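Ionotropic glutamate receptor bacterial homologue (Nostoc punctiforme, PDB 2PYY) binds L-glutamate in the ligand-binding core of a bacterial ionotropic glutamate receptor homologue, where binding probably controls the opening of an ion channel. Local coordinates at residues S121-Y126 and V155-P160; A35-I40 and L205-N210; L163-N168 and G172-V177. All blocks are in the same frame, centred on the assembly; numbering follows the deposited sequence.

Interaction 1: S121-Y126 and V155-P160; sequences STAATY and VVFDAP. With GLU (glutamic acid), chain E.
Ala123 sits over the end of strand 154-158, its methyl turned toward Val156 and Phe157. Ala123 CB lies 3.3 Å from Val156 O and 4.2 Å from Val156 CG1. The valine brings that methyl to Ala123 with CG1 anti to the backbone N (chi1 171°). Phe157 meets the alanine with the edge of its ring, and Ser121 CB is also at the ring edge, near CE1. The ring then reaches the bound glutamate, with Phe157 CZ 3.9 Å from the CD atom of the ligand. One ring face carries Asp158 OD1, set toward the rim.

No direct hydrogen bond joins the two segments. The glutamate and a water bridge them instead. Thr122 N donates to ligand OXT at 3.0 Å. The ligand N donates to Asp158 OD2 at 2.6 Å. Tyr186 OH also bonds to OD2, and Glu184 OE1 to Thr122 OG1. The water accepts from Ala123 N and donates to Thr122 OG1 and Asp158 OD1. With Asp158 replaced by an alanine, the ligand amine would probably lose its carboxylate partner and the water one of its acceptors. Ser121 OG caps the helix through Ala124 N and is also bonded to Thr118 O.

This part of the glutamate pocket lies at the start of helix 122-129 and the end of strand 154-158. That strand runs between strands 86-94 and 114-118, and helix 159-166 follows it directly.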
ATOM      1  N   SER B 121      -1.863   2.282   9.690  1.00 16.18           N
ATOM      2  CA  SER B 121      -1.521   1.006   9.065  1.00 17.76           C
ATOM      3  C   SER B 121      -2.136   0.835   7.677  1.00 17.37           C
ATOM      4  O   SER B 121      -3.134   1.487   7.332  1.00 17.19           O
ATOM      5  CB  SER B 121      -1.998  -0.150   9.948  1.00 15.07           C
ATOM      6  OG  SER B 121      -3.414  -0.135  10.024  1.00 16.17           O
ATOM      7  N   THR B 122      -1.543  -0.045   6.875  1.00 15.17           N
ATOM      8  CA  THR B 122      -2.106  -0.292   5.556  1.00 17.75           C
ATOM      9  C   THR B 122      -3.506  -0.882   5.742  1.00 16.46           C
ATOM     10  O   THR B 122      -4.361  -0.752   4.866  1.00 16.97           O
ATOM     11  CB  THR B 122      -1.232  -1.261   4.720  1.00 18.24           C
ATOM     12  OG1 THR B 122      -1.068  -2.498   5.425  1.00 19.62           O
ATOM     13  CG2 THR B 122       0.139  -0.642   4.449  1.00 19.36           C
ATOM     14  N   ALA B 123      -3.750  -1.504   6.892  1.00 15.99           N
ATOM     15  CA  ALA B 123      -5.064  -2.089   7.159  1.00 16.51           C
ATOM     16  C   ALA B 123      -6.112  -0.993   7.396  1.00 17.74           C
ATOM     17  O   ALA B 123      -7.253  -1.105   6.944  1.00 18.60           O
ATOM     18  CB  ALA B 123      -4.992  -3.034   8.375  1.00 15.02           C
ATOM     19  N   ALA B 124      -5.726   0.063   8.109  1.00 17.05           N
ATOM     20  CA  ALA B 124      -6.653   1.167   8.372  1.00 17.47           C
ATOM     21  C   ALA B 124      -7.015   1.843   7.043  1.00 18.44           C
ATOM     22  O   ALA B 124      -8.159   2.248   6.828  1.00 17.58           O
ATOM     23  CB  ALA B 124      -6.013   2.182   9.318  1.00 17.08           C
ATOM     24  N   THR B 125      -6.019   1.976   6.172  1.00 17.55           N
ATOM     25  CA  THR B 125      -6.201   2.581   4.856  1.00 21.63           C
ATOM     26  C   THR B 125      -7.176   1.729   4.030  1.00 22.92           C
ATOM     27  O   THR B 125      -8.169   2.230   3.493  1.00 22.09           O
ATOM     28  CB  THR B 125      -4.847   2.703   4.102  1.00 21.53           C
ATOM     29  OG1 THR B 125      -4.016   3.641   4.789  1.00 25.49           O
ATOM     30  CG2 THR B 125      -5.045   3.194   2.667  1.00 22.30           C
ATOM     31  N   TYR B 126      -6.889   0.437   3.945  1.00 22.70           N
ATOM     32  CA  TYR B 126      -7.743  -0.481   3.213  1.00 25.23           C
ATOM     33  C   TYR B 126      -9.196  -0.399   3.712  1.00 25.35           C
ATOM     34  O   TYR B 126     -10.136  -0.257   2.918  1.00 24.86           O
ATOM     35  CB  TYR B 126      -7.203  -1.906   3.348  1.00 26.17           C
ATOM     36  CG  TYR B 126      -8.093  -2.973   2.753  1.00 29.71           C
ATOM     37  CD1 TYR B 126      -8.937  -3.739   3.563  1.00 31.37           C
ATOM     38  CD2 TYR B 126      -8.064  -3.246   1.387  1.00 31.29           C
ATOM     39  CE1 TYR B 126      -9.721  -4.758   3.024  1.00 35.01           C
ATOM     40  CE2 TYR B 126      -8.843  -4.258   0.842  1.00 34.54           C
ATOM     41  CZ  TYR B 126      -9.663  -5.008   1.661  1.00 34.00           C
ATOM     42  OH  TYR B 126     -10.415  -6.022   1.123  1.00 37.36           O
ATOM     43  N   VAL B 155     -11.037  -7.789  13.563  1.00 27.10           N
ATOM     44  CA  VAL B 155      -9.746  -7.128  13.448  1.00 25.65           C
ATOM     45  C   VAL B 155      -9.146  -7.490  12.090  1.00 24.26           C
ATOM     46  O   VAL B 155      -9.215  -8.639  11.658  1.00 26.14           O
ATOM     47  CB  VAL B 155      -8.766  -7.601  14.544  1.00 26.96           C
ATOM     48  CG1 VAL B 155      -7.382  -7.034  14.285  1.00 26.90           C
ATOM     49  CG2 VAL B 155      -9.256  -7.192  15.909  1.00 26.58           C
ATOM     50  N   VAL B 156      -8.577  -6.505  11.409  1.00 21.14           N
ATOM     51  CA  VAL B 156      -7.926  -6.731  10.126  1.00 20.21           C
ATOM     52  C   VAL B 156      -6.498  -6.222  10.286  1.00 20.25           C
ATOM     53  O   VAL B 156      -6.274  -5.058  10.603  1.00 14.18           O
ATOM     54  CB  VAL B 156      -8.607  -5.958   8.978  1.00 20.17           C
ATOM     55  CG1 VAL B 156      -7.764  -6.059   7.717  1.00 20.47           C
ATOM     56  CG2 VAL B 156      -9.997  -6.530   8.719  1.00 22.46           C
ATOM     57  N   PHE B 157      -5.532  -7.105  10.065  1.00 18.67           N
ATOM     58  CA  PHE B 157      -4.143  -6.736  10.222  1.00 18.79           C
ATOM     59  C   PHE B 157      -3.263  -7.701   9.432  1.00 18.95           C
ATOM     60  O   PHE B 157      -3.762  -8.600   8.744  1.00 19.27           O
ATOM     61  CB  PHE B 157      -3.815  -6.755  11.719  1.00 18.61           C
ATOM     62  CG  PHE B 157      -2.652  -5.897  12.104  1.00 19.26           C
ATOM     63  CD1 PHE B 157      -2.511  -4.620  11.592  1.00 18.05           C
ATOM     64  CD2 PHE B 157      -1.704  -6.365  13.012  1.00 19.35           C
ATOM     65  CE1 PHE B 157      -1.429  -3.805  11.983  1.00 18.56           C
ATOM     66  CE2 PHE B 157      -0.623  -5.565  13.411  1.00 18.66           C
ATOM     67  CZ  PHE B 157      -0.484  -4.285  12.897  1.00 17.11           C
ATOM     68  N   ASP B 158      -1.956  -7.509   9.518  1.00 16.69           N
ATOM     69  CA  ASP B 158      -1.012  -8.365   8.797  1.00 16.55           C
ATOM     70  C   ASP B 158      -1.145  -9.836   9.228  1.00 15.47           C
ATOM     71  O   ASP B 158      -1.038 -10.163  10.415  1.00 14.63           O
ATOM     72  CB  ASP B 158       0.401  -7.829   9.031  1.00 16.59           C
ATOM     73  CG  ASP B 158       0.545  -6.389   8.572  1.00 17.21           C
ATOM     74  OD1 ASP B 158      -0.209  -5.534   9.062  1.00 18.97           O
ATOM     75  OD2 ASP B 158       1.398  -6.111   7.724  1.00 19.46           O
ATOM     76  N   ALA B 159      -1.387 -10.713   8.255  1.00 15.18           N
ATOM     77  CA  ALA B 159      -1.577 -12.146   8.522  1.00 16.67           C
ATOM     78  C   ALA B 159      -0.533 -12.793   9.436  1.00 16.61           C
ATOM     79  O   ALA B 159      -0.884 -13.493  10.393  1.00 16.60           O
ATOM     80  CB  ALA B 159      -1.669 -12.922   7.194  1.00 15.15           C
ATOM     81  N   PRO B 160       0.762 -12.576   9.144  1.00 16.00           N
ATOM     82  CA  PRO B 160       1.865 -13.135   9.939  1.00 15.66           C
ATOM     83  C   PRO B 160       1.770 -12.714  11.402  1.00 16.37           C
ATOM     84  O   PRO B 160       2.016 -13.504  12.303  1.00 15.56           O
ATOM     85  CB  PRO B 160       3.105 -12.546   9.275  1.00 17.59           C
ATOM     86  CG  PRO B 160       2.672 -12.336   7.850  1.00 19.26           C
ATOM     87  CD  PRO B 160       1.267 -11.829   7.975  1.00 16.35           C
TER
HETATM   88  N   GLU E2620       2.530  -3.769   7.541  1.00 16.95           N
HETATM   89  CA  GLU E2620       1.805  -2.646   8.204  1.00 17.76           C
HETATM   90  C   GLU E2620       2.161  -1.327   7.523  1.00 17.99           C
HETATM   91  O   GLU E2620       3.261  -1.253   6.937  1.00 17.78           O
HETATM   92  CB  GLU E2620       2.190  -2.569   9.683  1.00 18.83           C
HETATM   93  CG  GLU E2620       1.408  -1.528  10.476  1.00 17.19           C
HETATM   94  CD  GLU E2620       1.916  -1.365  11.904  1.00 17.15           C
HETATM   95  OE1 GLU E2620       1.226  -0.705  12.708  1.00 14.43           O
HETATM   96  OE2 GLU E2620       3.005  -1.893  12.214  1.00 15.35           O
HETATM   97  OXT GLU E2620       1.345  -0.384   7.586  1.00 18.44           O
HETATM   98  O   HOH W   1      -1.613  -3.153   8.067  1.00 23.47           O

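Interaction 2: A35-I40 and L205-N210; sequences ATQIGI and LNLKEN
Gln37 and Leu207 make the buried side of this helix-to-helix contact. The amide end of Gln37 lies beside Leu207 CG and CD2, and the two side chains run alongside each other in opposite senses. The helices keep some distance here, with Gln37 CA 8.9 Å from Leu207 CA. Gln37 spans the gap with CG anti to its N (chi1 -166°) and an extended chain beyond. Leu207 is buried, and it also packs on Leu30, Ser33 and Ile34 of helix 26-38.

The other side is polar and faces solvent. There the amides of Gln37 and Asn206 meet without a clear bond, their side chains crossing at about a right angle and their planes 35° apart. Gln37 is exposed to solvent. Asn206 is partly exposed and also touches Ala73 of the second subunit, so this edge borders the subunit interface.

Helix 26-38 ends beside the contact. Ala35 O accepts from Gly39 N and from Ile40 N, both at 3.0 Å. A weak bond runs from Gly39 N to Thr36 O. Gly39 has positive phi (92°) and is the C-prime residue, so the helix closes in a Schellman motif.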
ATOM      1  N   ALA B  35      23.603  -6.126   7.643  1.00 19.62           N
ATOM      2  CA  ALA B  35      24.557  -5.142   8.141  1.00 19.42           C
ATOM      3  C   ALA B  35      25.941  -5.740   8.360  1.00 18.51           C
ATOM      4  O   ALA B  35      26.952  -5.130   8.022  1.00 18.43           O
ATOM      5  CB  ALA B  35      24.045  -4.537   9.435  1.00 18.17           C
ATOM      6  N   THR B  36      25.989  -6.928   8.941  1.00 19.27           N
ATOM      7  CA  THR B  36      27.270  -7.565   9.189  1.00 21.01           C
ATOM      8  C   THR B  36      27.955  -7.874   7.855  1.00 22.96           C
ATOM      9  O   THR B  36      29.163  -7.686   7.708  1.00 21.88           O
ATOM     10  CB  THR B  36      27.091  -8.829  10.026  1.00 21.00           C
ATOM     11  OG1 THR B  36      26.074  -9.636   9.443  1.00 29.77           O
ATOM     12  CG2 THR B  36      26.676  -8.473  11.445  1.00 19.25           C
ATOM     13  N   GLN B  37      27.178  -8.300   6.867  1.00 23.89           N
ATOM     14  CA  GLN B  37      27.741  -8.622   5.568  1.00 26.21           C
ATOM     15  C   GLN B  37      28.238  -7.394   4.800  1.00 26.27           C
ATOM     16  O   GLN B  37      29.174  -7.498   4.011  1.00 27.11           O
ATOM     17  CB  GLN B  37      26.714  -9.355   4.723  1.00 28.78           C
ATOM     18  CG  GLN B  37      27.327 -10.013   3.523  1.00 34.14           C
ATOM     19  CD  GLN B  37      26.303 -10.334   2.473  1.00 36.76           C
ATOM     20  OE1 GLN B  37      25.252 -10.902   2.776  1.00 39.55           O
ATOM     21  NE2 GLN B  37      26.598  -9.978   1.222  1.00 36.82           N
ATOM     22  N   ILE B  38      27.604  -6.243   5.018  1.00 27.99           N
ATOM     23  CA  ILE B  38      27.983  -4.991   4.350  1.00 25.93           C
ATOM     24  C   ILE B  38      29.151  -4.299   5.063  1.00 26.33           C
ATOM     25  O   ILE B  38      29.852  -3.479   4.470  1.00 27.13           O
ATOM     26  CB  ILE B  38      26.780  -3.997   4.297  1.00 26.94           C
ATOM     27  CG1 ILE B  38      25.660  -4.571   3.426  1.00 26.20           C
ATOM     28  CG2 ILE B  38      27.223  -2.653   3.732  1.00 25.66           C
ATOM     29  CD1 ILE B  38      24.369  -3.768   3.469  1.00 25.07           C
ATOM     30  N   GLY B  39      29.353  -4.624   6.336  1.00 25.69           N
ATOM     31  CA  GLY B  39      30.432  -4.014   7.089  1.00 26.41           C
ATOM     32  C   GLY B  39      29.926  -2.781   7.799  1.00 27.29           C
ATOM     33  O   GLY B  39      30.690  -1.934   8.250  1.00 27.63           O
ATOM     34  N   ILE B  40      28.610  -2.683   7.900  1.00 26.72           N
ATOM     35  CA  ILE B  40      28.003  -1.549   8.557  1.00 27.14           C
ATOM     36  C   ILE B  40      27.585  -1.900   9.987  1.00 26.49           C
ATOM     37  O   ILE B  40      27.157  -3.020  10.271  1.00 24.58           O
ATOM     38  CB  ILE B  40      26.803  -1.033   7.705  1.00 28.58           C
ATOM     39  CG1 ILE B  40      25.867  -0.177   8.548  1.00 30.90           C
ATOM     40  CG2 ILE B  40      26.066  -2.204   7.082  1.00 31.86           C
ATOM     41  CD1 ILE B  40      24.839  -0.956   9.322  1.00 27.97           C
ATOM     42  N   LEU B 205      20.225 -10.382  -1.443  1.00 17.22           N
ATOM     43  CA  LEU B 205      20.284 -11.369  -2.517  1.00 18.68           C
ATOM     44  C   LEU B 205      21.293 -12.468  -2.157  1.00 19.22           C
ATOM     45  O   LEU B 205      20.995 -13.646  -2.303  1.00 21.39           O
ATOM     46  CB  LEU B 205      20.655 -10.692  -3.856  1.00 15.10           C
ATOM     47  CG  LEU B 205      19.584  -9.755  -4.441  1.00 14.20           C
ATOM     48  CD1 LEU B 205      20.140  -8.995  -5.629  1.00 12.92           C
ATOM     49  CD2 LEU B 205      18.356 -10.573  -4.833  1.00 14.68           C
ATOM     50  N   ASN B 206      22.476 -12.096  -1.672  1.00 20.53           N
ATOM     51  CA  ASN B 206      23.451 -13.122  -1.311  1.00 22.83           C
ATOM     52  C   ASN B 206      22.946 -13.970  -0.151  1.00 22.80           C
ATOM     53  O   ASN B 206      23.149 -15.183  -0.137  1.00 22.62           O
ATOM     54  CB  ASN B 206      24.802 -12.504  -0.958  1.00 24.19           C
ATOM     55  CG  ASN B 206      25.505 -11.922  -2.175  1.00 27.62           C
ATOM     56  OD1 ASN B 206      25.406 -12.466  -3.286  1.00 29.99           O
ATOM     57  ND2 ASN B 206      26.229 -10.828  -1.975  1.00 25.64           N
ATOM     58  N   LEU B 207      22.282 -13.332   0.813  1.00 22.11           N
ATOM     59  CA  LEU B 207      21.735 -14.043   1.962  1.00 24.32           C
ATOM     60  C   LEU B 207      20.716 -15.085   1.503  1.00 24.16           C
ATOM     61  O   LEU B 207      20.602 -16.157   2.092  1.00 25.70           O
ATOM     62  CB  LEU B 207      21.077 -13.063   2.944  1.00 25.17           C
ATOM     63  CG  LEU B 207      22.008 -12.179   3.778  1.00 26.12           C
ATOM     64  CD1 LEU B 207      21.185 -11.285   4.701  1.00 24.16           C
ATOM     65  CD2 LEU B 207      22.944 -13.064   4.609  1.00 26.30           C
ATOM     66  N   LYS B 208      19.969 -14.773   0.452  1.00 26.12           N
ATOM     67  CA  LYS B 208      18.993 -15.716  -0.063  1.00 27.53           C
ATOM     68  C   LYS B 208      19.713 -16.831  -0.817  1.00 29.67           C
ATOM     69  O   LYS B 208      19.373 -18.000  -0.667  1.00 31.05           O
ATOM     70  CB  LYS B 208      18.013 -15.011  -1.000  1.00 28.31           C
ATOM     71  CG  LYS B 208      16.986 -14.119  -0.296  1.00 30.19           C
ATOM     72  CD  LYS B 208      16.346 -13.167  -1.287  1.00 29.55           C
ATOM     73  CE  LYS B 208      15.181 -12.410  -0.680  1.00 32.49           C
ATOM     74  NZ  LYS B 208      13.999 -13.287  -0.431  1.00 32.16           N
ATOM     75  N   GLU B 209      20.705 -16.466  -1.625  1.00 29.35           N
ATOM     76  CA  GLU B 209      21.455 -17.442  -2.401  1.00 31.74           C
ATOM     77  C   GLU B 209      22.277 -18.443  -1.568  1.00 31.67           C
ATOM     78  O   GLU B 209      22.389 -19.605  -1.951  1.00 32.92           O
ATOM     79  CB  GLU B 209      22.346 -16.715  -3.423  1.00 31.65           C
ATOM     80  CG  GLU B 209      21.558 -16.123  -4.600  1.00 34.63           C
ATOM     81  CD  GLU B 209      22.322 -15.055  -5.387  1.00 35.19           C
ATOM     82  OE1 GLU B 209      23.558 -15.184  -5.536  1.00 37.36           O
ATOM     83  OE2 GLU B 209      21.681 -14.089  -5.875  1.00 33.72           O
ATOM     84  N   ASN B 210      22.836 -18.023  -0.434  1.00 32.83           N
ATOM     85  CA  ASN B 210      23.617 -18.956   0.379  1.00 31.46           C
ATOM     86  C   ASN B 210      22.792 -19.715   1.413  1.00 31.46           C
ATOM     87  O   ASN B 210      23.337 -20.483   2.202  1.00 32.18           O
ATOM     88  CB  ASN B 210      24.780 -18.248   1.082  1.00 31.25           C
ATOM     89  CG  ASN B 210      24.321 -17.188   2.059  1.00 31.24           C
ATOM     90  OD1 ASN B 210      23.298 -17.329   2.726  1.00 31.87           O
ATOM     91  ND2 ASN B 210      25.095 -16.126   2.161  1.00 30.85           N
TER

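Interaction 3: L163-N168 and G172-V177; sequences LFYAAN and GKVEIV
The Tyr165 ring meets Val174 obliquely, with Tyr165 CE2 4.1 Å from Val174 CG1. The same ring is stacked with Tyr144. A second ring, that of Phe164, takes no part in the contact and carries the amide nitrogen of Asn168 over its centre, with ND2 3.5 Å above the ring plane.

The segments belong to a beta-alpha-beta crossover. Strand 154-158 leads into helix 159-166, and the chain returns in strand 175-190, which runs parallel to the first strand with 86-94 between them. The contact packs the last turn of the helix on the start of the returning strand, and all of it is apolar.

Val174 CG1 also touches Ala166 CB, at 4.2 Å. It reaches both partners from a position between the backbone N and the carbonyl carbon of Val174 (chi1 89°). Ile176 points toward the helix as well, and its CD1 lies 4.4 Å from Ala166 CB. Glu175, between Val174 and Ile176, points away from the helix. Met93 of strand 86-94 packs against both Tyr165 and Val174.

Beyond the contact, Asn168 ND2 donates to Phe164 O at 2.6 Å, in the carbonyl plane and on a lone pair. The tightest spot is where Leu163 and Ile176 cross at about a right angle: Leu163 CD2 and Ile176 CD1 are only 3.3 Å apart, closer than usual for two methyls.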
ATOM      1  N   LEU B 163      -1.376 -14.489  13.056  1.00 21.40           N
ATOM      2  CA  LEU B 163      -1.099 -15.902  13.329  1.00 24.83           C
ATOM      3  C   LEU B 163      -0.312 -16.078  14.616  1.00 25.26           C
ATOM      4  O   LEU B 163      -0.673 -16.889  15.461  1.00 25.73           O
ATOM      5  CB  LEU B 163      -0.322 -16.537  12.177  1.00 27.62           C
ATOM      6  CG  LEU B 163      -1.176 -16.913  10.969  1.00 31.39           C
ATOM      7  CD1 LEU B 163      -0.273 -17.392   9.847  1.00 34.86           C
ATOM      8  CD2 LEU B 163      -2.178 -18.008  11.350  1.00 31.44           C
ATOM      9  N   PHE B 164       0.767 -15.316  14.755  1.00 25.40           N
ATOM     10  CA  PHE B 164       1.610 -15.391  15.943  1.00 24.27           C
ATOM     11  C   PHE B 164       0.825 -15.100  17.218  1.00 24.86           C
ATOM     12  O   PHE B 164       0.987 -15.782  18.233  1.00 24.82           O
ATOM     13  CB  PHE B 164       2.755 -14.394  15.835  1.00 24.85           C
ATOM     14  CG  PHE B 164       3.825 -14.593  16.865  1.00 24.12           C
ATOM     15  CD1 PHE B 164       4.719 -15.645  16.756  1.00 24.72           C
ATOM     16  CD2 PHE B 164       3.937 -13.732  17.947  1.00 25.19           C
ATOM     17  CE1 PHE B 164       5.715 -15.838  17.710  1.00 25.41           C
ATOM     18  CE2 PHE B 164       4.932 -13.917  18.908  1.00 25.39           C
ATOM     19  CZ  PHE B 164       5.818 -14.970  18.789  1.00 23.48           C
ATOM     20  N   TYR B 165       0.001 -14.058  17.169  1.00 24.33           N
ATOM     21  CA  TYR B 165      -0.828 -13.671  18.305  1.00 26.09           C
ATOM     22  C   TYR B 165      -1.826 -14.787  18.603  1.00 27.00           C
ATOM     23  O   TYR B 165      -2.073 -15.122  19.760  1.00 28.53           O
ATOM     24  CB  TYR B 165      -1.601 -12.382  17.990  1.00 23.51           C
ATOM     25  CG  TYR B 165      -2.766 -12.130  18.930  1.00 24.60           C
ATOM     26  CD1 TYR B 165      -2.546 -11.762  20.261  1.00 24.00           C
ATOM     27  CD2 TYR B 165      -4.090 -12.324  18.506  1.00 24.48           C
ATOM     28  CE1 TYR B 165      -3.605 -11.599  21.148  1.00 23.28           C
ATOM     29  CE2 TYR B 165      -5.161 -12.162  19.388  1.00 24.99           C
ATOM     30  CZ  TYR B 165      -4.903 -11.801  20.710  1.00 24.94           C
ATOM     31  OH  TYR B 165      -5.929 -11.662  21.611  1.00 28.09           O
ATOM     32  N   ALA B 166      -2.395 -15.348  17.543  1.00 28.57           N
ATOM     33  CA  ALA B 166      -3.375 -16.415  17.658  1.00 31.11           C
ATOM     34  C   ALA B 166      -2.756 -17.687  18.229  1.00 33.15           C
ATOM     35  O   ALA B 166      -3.297 -18.292  19.152  1.00 33.73           O
ATOM     36  CB  ALA B 166      -3.994 -16.698  16.297  1.00 29.65           C
ATOM     37  N   ALA B 167      -1.614 -18.090  17.687  1.00 35.69           N
ATOM     38  CA  ALA B 167      -0.948 -19.293  18.169  1.00 38.82           C
ATOM     39  C   ALA B 167      -0.344 -19.076  19.555  1.00 39.61           C
ATOM     40  O   ALA B 167       0.160 -20.017  20.168  1.00 41.27           O
ATOM     41  CB  ALA B 167       0.138 -19.723  17.183  1.00 38.94           C
ATOM     42  N   ASN B 168      -0.406 -17.843  20.055  1.00 39.70           N
ATOM     43  CA  ASN B 168       0.165 -17.529  21.366  1.00 40.31           C
ATOM     44  C   ASN B 168      -0.786 -16.873  22.362  1.00 40.91           C
ATOM     45  O   ASN B 168      -1.721 -17.503  22.854  1.00 40.14           O
ATOM     46  CB  ASN B 168       1.401 -16.640  21.191  1.00 40.54           C
ATOM     47  CG  ASN B 168       2.588 -17.397  20.631  1.00 40.82           C
ATOM     48  OD1 ASN B 168       3.331 -18.048  21.373  1.00 42.43           O
ATOM     49  ND2 ASN B 168       2.769 -17.326  19.318  1.00 40.07           N
ATOM     50  N   GLY B 172      -6.965 -19.949  21.572  1.00 45.76           N
ATOM     51  CA  GLY B 172      -8.242 -20.394  22.101  1.00 47.01           C
ATOM     52  C   GLY B 172      -9.143 -19.268  22.551  1.00 47.61           C
ATOM     53  O   GLY B 172      -9.998 -19.455  23.417  1.00 47.64           O
ATOM     54  N   LYS B 173      -8.961 -18.094  21.960  1.00 47.19           N
ATOM     55  CA  LYS B 173      -9.766 -16.935  22.324  1.00 46.64           C
ATOM     56  C   LYS B 173     -10.107 -16.124  21.088  1.00 44.70           C
ATOM     57  O   LYS B 173     -10.843 -15.141  21.163  1.00 44.92           O
ATOM     58  CB  LYS B 173      -8.998 -16.066  23.320  1.00 47.73           C
ATOM     59  CG  LYS B 173      -8.383 -16.850  24.471  1.00 49.51           C
ATOM     60  CD  LYS B 173      -7.768 -15.933  25.514  1.00 51.70           C
ATOM     61  CE  LYS B 173      -6.653 -15.083  24.929  1.00 52.77           C
ATOM     62  NZ  LYS B 173      -6.068 -14.161  25.949  1.00 54.29           N
ATOM     63  N   VAL B 174      -9.580 -16.558  19.948  1.00 42.45           N
ATOM     64  CA  VAL B 174      -9.814 -15.853  18.704  1.00 41.24           C
ATOM     65  C   VAL B 174      -9.699 -16.800  17.511  1.00 40.43           C
ATOM     66  O   VAL B 174      -9.327 -17.959  17.672  1.00 41.28           O
ATOM     67  CB  VAL B 174      -8.793 -14.701  18.556  1.00 41.55           C
ATOM     68  CG1 VAL B 174      -7.536 -15.194  17.862  1.00 39.25           C
ATOM     69  CG2 VAL B 174      -9.420 -13.537  17.830  1.00 42.01           C
ATOM     70  N   GLU B 175     -10.022 -16.311  16.317  1.00 39.41           N
ATOM     71  CA  GLU B 175      -9.947 -17.139  15.119  1.00 37.66           C
ATOM     72  C   GLU B 175      -9.704 -16.302  13.861  1.00 36.35           C
ATOM     73  O   GLU B 175     -10.237 -15.200  13.726  1.00 34.53           O
ATOM     74  CB  GLU B 175     -11.243 -17.955  14.961  1.00 39.62           C
ATOM     75  CG  GLU B 175     -11.335 -18.760  13.661  1.00 39.00           C
ATOM     76  CD  GLU B 175     -12.634 -19.560  13.524  1.00 39.85           C
ATOM     77  OE1 GLU B 175     -12.788 -20.262  12.503  1.00 38.83           O
ATOM     78  OE2 GLU B 175     -13.496 -19.492  14.425  1.00 39.28           O
ATOM     79  N   ILE B 176      -8.887 -16.831  12.952  1.00 35.30           N
ATOM     80  CA  ILE B 176      -8.572 -16.157  11.694  1.00 35.46           C
ATOM     81  C   ILE B 176      -9.481 -16.730  10.616  1.00 35.36           C
ATOM     82  O   ILE B 176      -9.619 -17.946  10.500  1.00 35.16           O
ATOM     83  CB  ILE B 176      -7.100 -16.387  11.286  1.00 36.81           C
ATOM     84  CG1 ILE B 176      -6.176 -15.729  12.310  1.00 37.13           C
ATOM     85  CG2 ILE B 176      -6.845 -15.830   9.883  1.00 36.10           C
ATOM     86  CD1 ILE B 176      -4.705 -15.921  12.034  1.00 39.73           C
ATOM     87  N   VAL B 177     -10.091 -15.854   9.821  1.00 34.88           N
ATOM     88  CA  VAL B 177     -11.012 -16.296   8.784  1.00 35.21           C
ATOM     89  C   VAL B 177     -10.753 -15.709   7.402  1.00 36.64           C
ATOM     90  O   VAL B 177     -10.161 -14.635   7.258  1.00 36.65           O
ATOM     91  CB  VAL B 177     -12.474 -15.969   9.174  1.00 35.75           C
ATOM     92  CG1 VAL B 177     -13.438 -16.662   8.219  1.00 35.10           C
ATOM     93  CG2 VAL B 177     -12.741 -16.408  10.611  1.00 33.35           C
TER

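Interaction 1 is buried, interaction 2 partly buried, and interaction 3 lies at the surface. Interactions 1 and 3 reach the same mixed sheet, their centres 15 Å apart. Interaction 1 touches through the strand that leads into helix 159-166; interaction 3 uses that helix's last turn. Interaction 2 joins two other helices on the opposite side of the chain's centre from interaction 1. The chemistry follows the place. Interaction 1 adds ligand and water bridges to a small apolar contact. Interaction 2 sets a glutamine amide against a leucine and an asparagine at a solvent edge near the second subunit. Interaction 3 is purely apolar packing. Along the chain, interactions 1 and 3 both lie inside the loop closed by interaction 2.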